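Local coordinates for probable glucarate dehydratase (Mycobacterium smegmatis str. MC2 155, PDB 3VDG), which probably dehydrates glucarate or a related acid sugar as a metal-dependent lyase of the enolase superfamily, at residues Leu340-Asn345 with Tyr367-His372; Asp165-Ser170 with Ala354-Ala359. All blocks are in the same frame, centred on the assembly; numbering follows the deposited sequence.

Interaction 1: residues Leu340-Asn345 with Tyr367-His372. With FMT (formic acid), chain B; ACT (acetate ion), chain E.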
ATOM      1  N   LEU A 340     -13.463   0.656   6.230  1.00 18.37           N
ATOM      2  CA  LEU A 340     -12.278   0.415   7.080  1.00 19.50           C
ATOM      3  C   LEU A 340     -12.488   1.010   8.454  1.00 22.53           C
ATOM      4  O   LEU A 340     -12.839   2.182   8.583  1.00 21.50           O
ATOM      5  CB  LEU A 340     -11.025   1.039   6.459  1.00 17.85           C
ATOM      6  CG  LEU A 340      -9.721   0.785   7.248  1.00 21.19           C
ATOM      7  CD1 LEU A 340      -9.303  -0.674   7.094  1.00 16.65           C
ATOM      8  CD2 LEU A 340      -8.623   1.706   6.729  1.00 22.50           C
ATOM      9  N   SER A 341     -12.275   0.203   9.483  1.00 19.18           N
ATOM     10  CA  SER A 341     -12.374   0.696  10.846  1.00 19.45           C
ATOM     11  C   SER A 341     -11.095   0.232  11.550  1.00 21.69           C
ATOM     12  O   SER A 341     -10.120  -0.146  10.878  1.00 20.65           O
ATOM     13  CB  SER A 341     -13.654   0.127  11.499  1.00 21.11           C
ATOM     14  OG  SER A 341     -13.880   0.679  12.796  1.00 26.51           O
ATOM     15  N   MET A 342     -11.080   0.253  12.878  1.00 21.64           N
ATOM     16  CA  MET A 342      -9.907  -0.236  13.616  1.00 21.24           C
ATOM     17  C   MET A 342     -10.285  -0.990  14.892  1.00 24.36           C
ATOM     18  O   MET A 342     -11.114  -0.530  15.690  1.00 24.43           O
ATOM     19  CB  MET A 342      -8.935   0.908  13.943  1.00 24.66           C
ATOM     20  CG  MET A 342      -7.613   0.436  14.535  1.00 28.74           C
ATOM     21  SD  MET A 342      -6.504   1.801  14.997  1.00 27.99           S
ATOM     22  CE  MET A 342      -6.199   2.584  13.409  1.00 25.06           C
ATOM     23  N   HIS A 343      -9.645  -2.145  15.066  1.00 20.70           N
ATOM     24  CA  HIS A 343      -9.838  -3.066  16.178  1.00 19.76           C
ATOM     25  C   HIS A 343      -8.800  -2.771  17.213  1.00 28.30           C
ATOM     26  O   HIS A 343      -7.722  -2.260  16.902  1.00 26.16           O
ATOM     27  CB  HIS A 343      -9.631  -4.499  15.645  1.00 18.75           C
ATOM     28  CG  HIS A 343      -9.443  -5.556  16.721  1.00 23.76           C
ATOM     29  ND1 HIS A 343      -8.212  -5.926  17.183  1.00 24.70           N
ATOM     30  CD2 HIS A 343     -10.372  -6.329  17.420  1.00 27.91           C
ATOM     31  CE1 HIS A 343      -8.357  -6.883  18.128  1.00 25.42           C
ATOM     32  NE2 HIS A 343      -9.678  -7.130  18.272  1.00 26.91           N
ATOM     33  N   SER A 344      -9.093  -3.096  18.461  1.00 22.35           N
ATOM     34  CA  SER A 344      -8.106  -2.902  19.517  1.00 21.47           C
ATOM     35  C   SER A 344      -8.162  -4.025  20.542  1.00 22.21           C
ATOM     36  O   SER A 344      -9.150  -4.763  20.616  1.00 24.55           O
ATOM     37  CB  SER A 344      -8.257  -1.532  20.186  1.00 31.53           C
ATOM     38  OG  SER A 344      -9.146  -1.577  21.260  1.00 37.57           O
ATOM     39  N   ASN A 345      -7.072  -4.185  21.274  1.00 21.47           N
ATOM     40  CA  ASN A 345      -7.039  -5.039  22.453  1.00 23.74           C
ATOM     41  C   ASN A 345      -6.503  -4.182  23.582  1.00 25.48           C
ATOM     42  O   ASN A 345      -5.971  -3.094  23.337  1.00 23.88           O
ATOM     43  CB  ASN A 345      -6.099  -6.214  22.230  1.00 20.77           C
ATOM     44  CG  ASN A 345      -6.700  -7.291  21.335  1.00 39.93           C
ATOM     45  OD1 ASN A 345      -6.167  -7.582  20.271  1.00 27.60           O
ATOM     46  ND2 ASN A 345      -7.818  -7.880  21.761  1.00 26.07           N
ATOM     47  N   TYR A 367     -14.660   5.615  10.098  1.00 27.67           N
ATOM     48  CA  TYR A 367     -15.309   5.109  11.309  1.00 28.07           C
ATOM     49  C   TYR A 367     -14.479   5.436  12.541  1.00 25.97           C
ATOM     50  O   TYR A 367     -13.249   5.459  12.492  1.00 26.97           O
ATOM     51  CB  TYR A 367     -15.498   3.590  11.251  1.00 26.16           C
ATOM     52  CG  TYR A 367     -16.526   3.106  10.260  1.00 27.47           C
ATOM     53  CD1 TYR A 367     -17.879   3.396  10.425  1.00 31.00           C
ATOM     54  CD2 TYR A 367     -16.149   2.352   9.163  1.00 30.27           C
ATOM     55  CE1 TYR A 367     -18.824   2.956   9.509  1.00 25.48           C
ATOM     56  CE2 TYR A 367     -17.086   1.890   8.257  1.00 30.45           C
ATOM     57  CZ  TYR A 367     -18.419   2.193   8.436  1.00 31.83           C
ATOM     58  OH  TYR A 367     -19.335   1.741   7.524  1.00 30.63           O
ATOM     59  N   ALA A 368     -15.139   5.675  13.666  1.00 23.17           N
ATOM     60  CA  ALA A 368     -14.411   5.899  14.901  1.00 21.03           C
ATOM     61  C   ALA A 368     -13.614   4.627  15.237  1.00 25.22           C
ATOM     62  O   ALA A 368     -14.122   3.528  15.042  1.00 22.20           O
ATOM     63  CB  ALA A 368     -15.399   6.233  16.014  1.00 23.62           C
ATOM     64  N   CYS A 369     -12.382   4.763  15.729  1.00 23.06           N
ATOM     65  CA  CYS A 369     -11.563   3.600  16.114  1.00 21.64           C
ATOM     66  C   CYS A 369     -11.964   3.028  17.473  1.00 23.78           C
ATOM     67  O   CYS A 369     -12.266   3.769  18.402  1.00 26.08           O
ATOM     68  CB  CYS A 369     -10.069   3.983  16.197  1.00 18.54           C
ATOM     69  SG  CYS A 369      -9.357   4.558  14.623  1.00 25.69           S
ATOM     70  N   ASP A 370     -11.922   1.706  17.606  1.00 21.17           N
ATOM     71  CA  ASP A 370     -12.039   1.086  18.932  1.00 23.08           C
ATOM     72  C   ASP A 370     -10.814   1.405  19.794  1.00 27.14           C
ATOM     73  O   ASP A 370      -9.700   1.524  19.284  1.00 23.03           O
ATOM     74  CB  ASP A 370     -12.127  -0.437  18.786  1.00 21.65           C
ATOM     75  CG  ASP A 370     -13.453  -0.904  18.153  1.00 29.76           C
ATOM     76  OD1 ASP A 370     -14.392  -0.097  18.034  1.00 33.69           O
ATOM     77  OD2 ASP A 370     -13.546  -2.097  17.803  1.00 45.63           O
ATOM     78  N   THR A 371     -11.015   1.533  21.102  1.00 21.39           N
ATOM     79  CA  THR A 371      -9.892   1.529  22.040  1.00 21.32           C
ATOM     80  C   THR A 371     -10.388   0.985  23.375  1.00 22.36           C
ATOM     81  O   THR A 371     -11.559   1.143  23.710  1.00 21.26           O
ATOM     82  CB  THR A 371      -9.308   2.940  22.260  1.00 20.61           C
ATOM     83  OG1 THR A 371      -8.230   2.877  23.210  1.00 22.90           O
ATOM     84  CG2 THR A 371     -10.392   3.895  22.784  1.00 19.26           C
ATOM     85  N   HIS A 372      -9.497   0.325  24.106  1.00 21.05           N
ATOM     86  CA  HIS A 372      -9.782  -0.149  25.465  1.00 23.60           C
ATOM     87  C   HIS A 372      -9.318   0.871  26.470  1.00 23.77           C
ATOM     88  O   HIS A 372      -9.333   0.625  27.670  1.00 23.41           O
ATOM     89  CB  HIS A 372      -9.035  -1.451  25.724  1.00 23.51           C
ATOM     90  CG  HIS A 372      -9.648  -2.654  25.053  1.00 21.94           C
ATOM     91  ND1 HIS A 372      -9.688  -2.797  23.712  1.00 23.73           N
ATOM     92  CD2 HIS A 372     -10.258  -3.783  25.587  1.00 23.59           C
ATOM     93  CE1 HIS A 372     -10.284  -3.967  23.402  1.00 31.45           C
ATOM     94  NE2 HIS A 372     -10.631  -4.569  24.551  1.00 22.25           N
TER
HETATM   95  C   FMT B 501     -12.048  -9.092  20.203  1.00 46.96           C
HETATM   96  O1  FMT B 501     -12.849  -8.883  19.298  1.00 40.43           O
HETATM   97  O2  FMT B 501     -10.732  -8.998  19.976  1.00 32.81           O
HETATM   98  C   ACT E 504     -12.017  -8.299  24.403  1.00 40.25           C
HETATM   99  O   ACT E 504     -11.263  -7.351  24.747  1.00 29.73           O
HETATM  100  OXT ACT E 504     -12.428  -9.133  25.238  1.00 27.43           O
HETATM  101  CH3 ACT E 504     -12.447  -8.456  22.970  1.00 31.56           C
HETATM  102  O   HOH W   1     -11.892  -3.867  18.998  1.00 38.70           O

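Interaction 2: residues Asp165-Ser170 with Ala354-Ala359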
ATOM      1  N   ASP A 165      -6.762  16.318  11.729  1.00 22.26           N
ATOM      2  CA  ASP A 165      -5.884  16.712  12.827  0.50 25.54           C
ATOM      3  C   ASP A 165      -6.158  15.937  14.116  1.00 23.11           C
ATOM      4  O   ASP A 165      -5.380  16.010  15.066  1.00 22.78           O
ATOM      5  CB  ASP A 165      -5.882  18.235  13.057  0.50 41.83           C
ATOM      6  CG  ASP A 165      -7.206  18.760  13.574  0.50 38.09           C
ATOM      7  OD1 ASP A 165      -7.302  19.984  13.807  0.50 82.09           O
ATOM      8  OD2 ASP A 165      -8.148  17.959  13.752  0.50 49.41           O
ATOM      9  N   ALA A 166      -7.234  15.163  14.138  1.00 21.10           N
ATOM     10  CA  ALA A 166      -7.619  14.446  15.352  1.00 23.97           C
ATOM     11  C   ALA A 166      -8.309  13.156  14.948  1.00 21.38           C
ATOM     12  O   ALA A 166      -8.954  13.108  13.915  1.00 22.26           O
ATOM     13  CB  ALA A 166      -8.588  15.304  16.165  1.00 24.39           C
ATOM     14  N   VAL A 167      -8.185  12.124  15.769  1.00 19.48           N
ATOM     15  CA  VAL A 167      -8.763  10.817  15.442  1.00 18.65           C
ATOM     16  C   VAL A 167      -9.886  10.465  16.432  1.00 20.29           C
ATOM     17  O   VAL A 167      -9.655  10.397  17.632  1.00 20.52           O
ATOM     18  CB  VAL A 167      -7.689   9.723  15.513  1.00 19.71           C
ATOM     19  CG1 VAL A 167      -8.327   8.352  15.304  1.00 21.32           C
ATOM     20  CG2 VAL A 167      -6.621   9.981  14.443  1.00 18.34           C
ATOM     21  N   PRO A 168     -11.104  10.239  15.921  1.00 21.49           N
ATOM     22  CA  PRO A 168     -12.238   9.902  16.789  1.00 21.63           C
ATOM     23  C   PRO A 168     -12.226   8.432  17.201  1.00 21.43           C
ATOM     24  O   PRO A 168     -11.884   7.564  16.393  1.00 21.87           O
ATOM     25  CB  PRO A 168     -13.463  10.223  15.908  1.00 25.35           C
ATOM     26  CG  PRO A 168     -12.965  10.104  14.511  1.00 33.51           C
ATOM     27  CD  PRO A 168     -11.522  10.549  14.543  1.00 23.43           C
ATOM     28  N   PHE A 169     -12.568   8.173  18.461  1.00 20.17           N
ATOM     29  CA  PHE A 169     -12.628   6.827  18.996  1.00 22.28           C
ATOM     30  C   PHE A 169     -14.035   6.537  19.510  1.00 28.72           C
ATOM     31  O   PHE A 169     -14.835   7.456  19.742  1.00 22.30           O
ATOM     32  CB  PHE A 169     -11.632   6.649  20.131  1.00 22.43           C
ATOM     33  CG  PHE A 169     -10.204   6.577  19.674  1.00 24.83           C
ATOM     34  CD1 PHE A 169      -9.563   5.349  19.527  1.00 20.35           C
ATOM     35  CD2 PHE A 169      -9.499   7.742  19.387  1.00 21.90           C
ATOM     36  CE1 PHE A 169      -8.238   5.277  19.091  1.00 19.49           C
ATOM     37  CE2 PHE A 169      -8.177   7.679  18.962  1.00 24.45           C
ATOM     38  CZ  PHE A 169      -7.549   6.449  18.808  1.00 23.86           C
ATOM     39  N   SER A 170     -14.332   5.254  19.688  1.00 23.89           N
ATOM     40  CA  SER A 170     -15.639   4.846  20.216  1.00 23.24           C
ATOM     41  C   SER A 170     -15.556   4.508  21.702  1.00 27.24           C
ATOM     42  O   SER A 170     -14.472   4.273  22.237  1.00 23.21           O
ATOM     43  CB  SER A 170     -16.172   3.641  19.447  1.00 28.21           C
ATOM     44  OG  SER A 170     -15.270   2.558  19.567  1.00 29.79           O
ATOM     45  N   ALA A 354       0.695   5.047  18.034  1.00 15.54           N
ATOM     46  CA  ALA A 354       0.841   4.460  16.708  1.00 18.73           C
ATOM     47  C   ALA A 354      -0.516   4.397  15.979  1.00 17.48           C
ATOM     48  O   ALA A 354      -0.595   4.689  14.785  1.00 18.55           O
ATOM     49  CB  ALA A 354       1.478   3.083  16.818  1.00 17.37           C
ATOM     50  N   MET A 355      -1.568   4.015  16.705  1.00 19.35           N
ATOM     51  CA  MET A 355      -2.928   3.961  16.173  1.00 19.15           C
ATOM     52  C   MET A 355      -3.345   5.353  15.697  1.00 23.32           C
ATOM     53  O   MET A 355      -3.954   5.504  14.648  1.00 18.19           O
ATOM     54  CB  MET A 355      -3.929   3.455  17.254  1.00 22.65           C
ATOM     55  CG  MET A 355      -3.731   1.999  17.726  1.00 21.71           C
ATOM     56  SD  MET A 355      -4.502   1.635  19.342  1.00 26.80           S
ATOM     57  CE  MET A 355      -6.227   1.589  18.846  1.00 28.63           C
ATOM     58  N   VAL A 356      -3.013   6.381  16.469  1.00 19.99           N
ATOM     59  CA  VAL A 356      -3.438   7.727  16.120  1.00 16.41           C
ATOM     60  C   VAL A 356      -2.705   8.215  14.851  1.00 18.45           C
ATOM     61  O   VAL A 356      -3.326   8.744  13.950  1.00 17.97           O
ATOM     62  CB  VAL A 356      -3.237   8.711  17.298  1.00 18.39           C
ATOM     63  CG1 VAL A 356      -3.382  10.154  16.817  1.00 19.51           C
ATOM     64  CG2 VAL A 356      -4.218   8.387  18.428  1.00 20.75           C
ATOM     65  N   HIS A 357      -1.396   8.006  14.759  1.00 15.91           N
ATOM     66  CA  HIS A 357      -0.680   8.426  13.542  1.00 20.73           C
ATOM     67  C   HIS A 357      -1.187   7.705  12.314  1.00 19.70           C
ATOM     68  O   HIS A 357      -1.356   8.308  11.252  1.00 17.01           O
ATOM     69  CB  HIS A 357       0.830   8.229  13.676  1.00 18.67           C
ATOM     70  CG  HIS A 357       1.517   9.302  14.485  1.00 19.69           C
ATOM     71  ND1 HIS A 357       1.791  10.529  13.986  1.00 19.47           N
ATOM     72  CD2 HIS A 357       2.005   9.290  15.792  1.00 18.37           C
ATOM     73  CE1 HIS A 357       2.406  11.271  14.934  1.00 24.25           C
ATOM     74  NE2 HIS A 357       2.546  10.508  16.035  1.00 21.03           N
ATOM     75  N   LEU A 358      -1.423   6.408  12.444  1.00 20.24           N
ATOM     76  CA  LEU A 358      -1.970   5.608  11.351  1.00 18.04           C
ATOM     77  C   LEU A 358      -3.342   6.124  10.900  1.00 20.03           C
ATOM     78  O   LEU A 358      -3.548   6.427   9.726  1.00 19.13           O
ATOM     79  CB  LEU A 358      -2.068   4.133  11.777  1.00 22.37           C
ATOM     80  CG  LEU A 358      -2.789   3.186  10.801  1.00 23.54           C
ATOM     81  CD1 LEU A 358      -2.086   3.173   9.433  1.00 21.04           C
ATOM     82  CD2 LEU A 358      -2.871   1.773  11.397  1.00 18.49           C
ATOM     83  N   ALA A 359      -4.278   6.245  11.832  1.00 17.53           N
ATOM     84  CA  ALA A 359      -5.620   6.699  11.470  1.00 16.50           C
ATOM     85  C   ALA A 359      -5.601   8.133  10.918  1.00 21.94           C
ATOM     86  O   ALA A 359      -6.356   8.453  10.020  1.00 21.21           O
ATOM     87  CB  ALA A 359      -6.537   6.614  12.672  1.00 19.48           C
TER

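Interaction 1: residues Leu340-Asn345 with Tyr367-His372
The hydroxyl of Ser344 meets the imidazole of His372 where two segments of the (β/α)7β barrel of the enolase superfamily run side by side in nearly the same direction, 2° apart. Ser344 OG and His372 ND1 share a hydrogen bond of 2.8 Å, with OG at the ring edge in the imidazole plane; the backbone carbon of Asn345 sits over one face, near the edge of the ring. At another edge His372 NE2 donates to acetate O at 2.9 Å, so these two polar contacts and the one over a face probably limit its rotation. His343 NE2 donates an almost straight hydrogen bond to formate O2 (2.7 Å, 178°), while its ND1 is hydrogen-bonded to Asp316, consistent with the His-Asp dyad of glucarate dehydratases; Asn292 of the sodium site touches its side chain. Formate and acetate are probably crystallisation components. Asp370 faces the strand end: its N donates to Met342 O at 3.1 Å, and Asp370 OD2 accepts a hydrogen bond of 2.7 Å from a water that accepts from Ser344 N. Lys214 and Arg242 form salt bridges to the same carboxylate. The Met342 chain bends at its last torsion (chi3 -63°), bringing CE back to 3.9 Å from Cys369 SG, the sulfur that Met342 CB also touches. Earlier in the strand, Leu340 O approaches the edge of the Tyr367 ring, 3.4 Å from CD2.

Interaction 2: residues Asp165-Ser170 with Ala354-Ala359
Val167 drives both of its methyls into the side of helix 349-360, joining the first strand of the barrel to the helix that follows the seventh. Its CB leaves the strand toward the helix and there divides. CG1, anti to the backbone N (chi1 175°), reaches Ala359 CB at 3.6 Å, a close methyl-to-methyl meeting that the small alanine permits. CG2 spreads over more of the helix: it lies 3.8 Å from Ala359 CB, 3.6 Å from the backbone oxygen Val356 O, and 4.0 Å from the branch methyl Val356 CG1. The valine fork thus straddles Ala359 CB and touches the preceding turn through the second methyl alone. Two residues along, Phe169 is also directed at the helix, and its side chain crosses that of Val356 at about a right angle. The rim of the ring, not its face, does the touching: Phe169 CZ is 3.9 Å from Val356 CG2. Near the ring plane, Phe169 CE1 lies 4.2 Å from the terminal methyl Met355 CE. Met355, Val356 and Ala359, spaced i, i+1 and i+4, form the helix side that receives the strand. No hydrogen bond joins the two segments, and the five touching residues are buried, so the direct contact is van der Waals packing of mostly apolar groups. Around this contact, strand 392-394 pairs with Val167 and adds Val393 against both Phe169 and Val356, Met342 of strand 339-342 packs on Met355 and Ala359, and helix 323-336 lies along Ala354 and Leu358.

Overall arrangement
From the N terminus, the chain first lays down 165-170 on the opening barrel strand. Well over a hundred residues and most of the barrel later it reaches 340-345 on the seventh strand, then 354-359 on the next helix, where interaction 2 closes its long loop. Interaction 1 closes soon after, when 367-372 returns beside 340-345 across a connection containing helix 349-360. The segments alternate, so the two loops cross. They also meet directly: Cys369 exchanges backbone hydrogen bonds with Pro168 and Ser170, placing 367-372 between strand 339-342 and strand 166-174. Together they join strand 339-342, through 367-372, to strand 166-174 and seat the intervening helix against that closure.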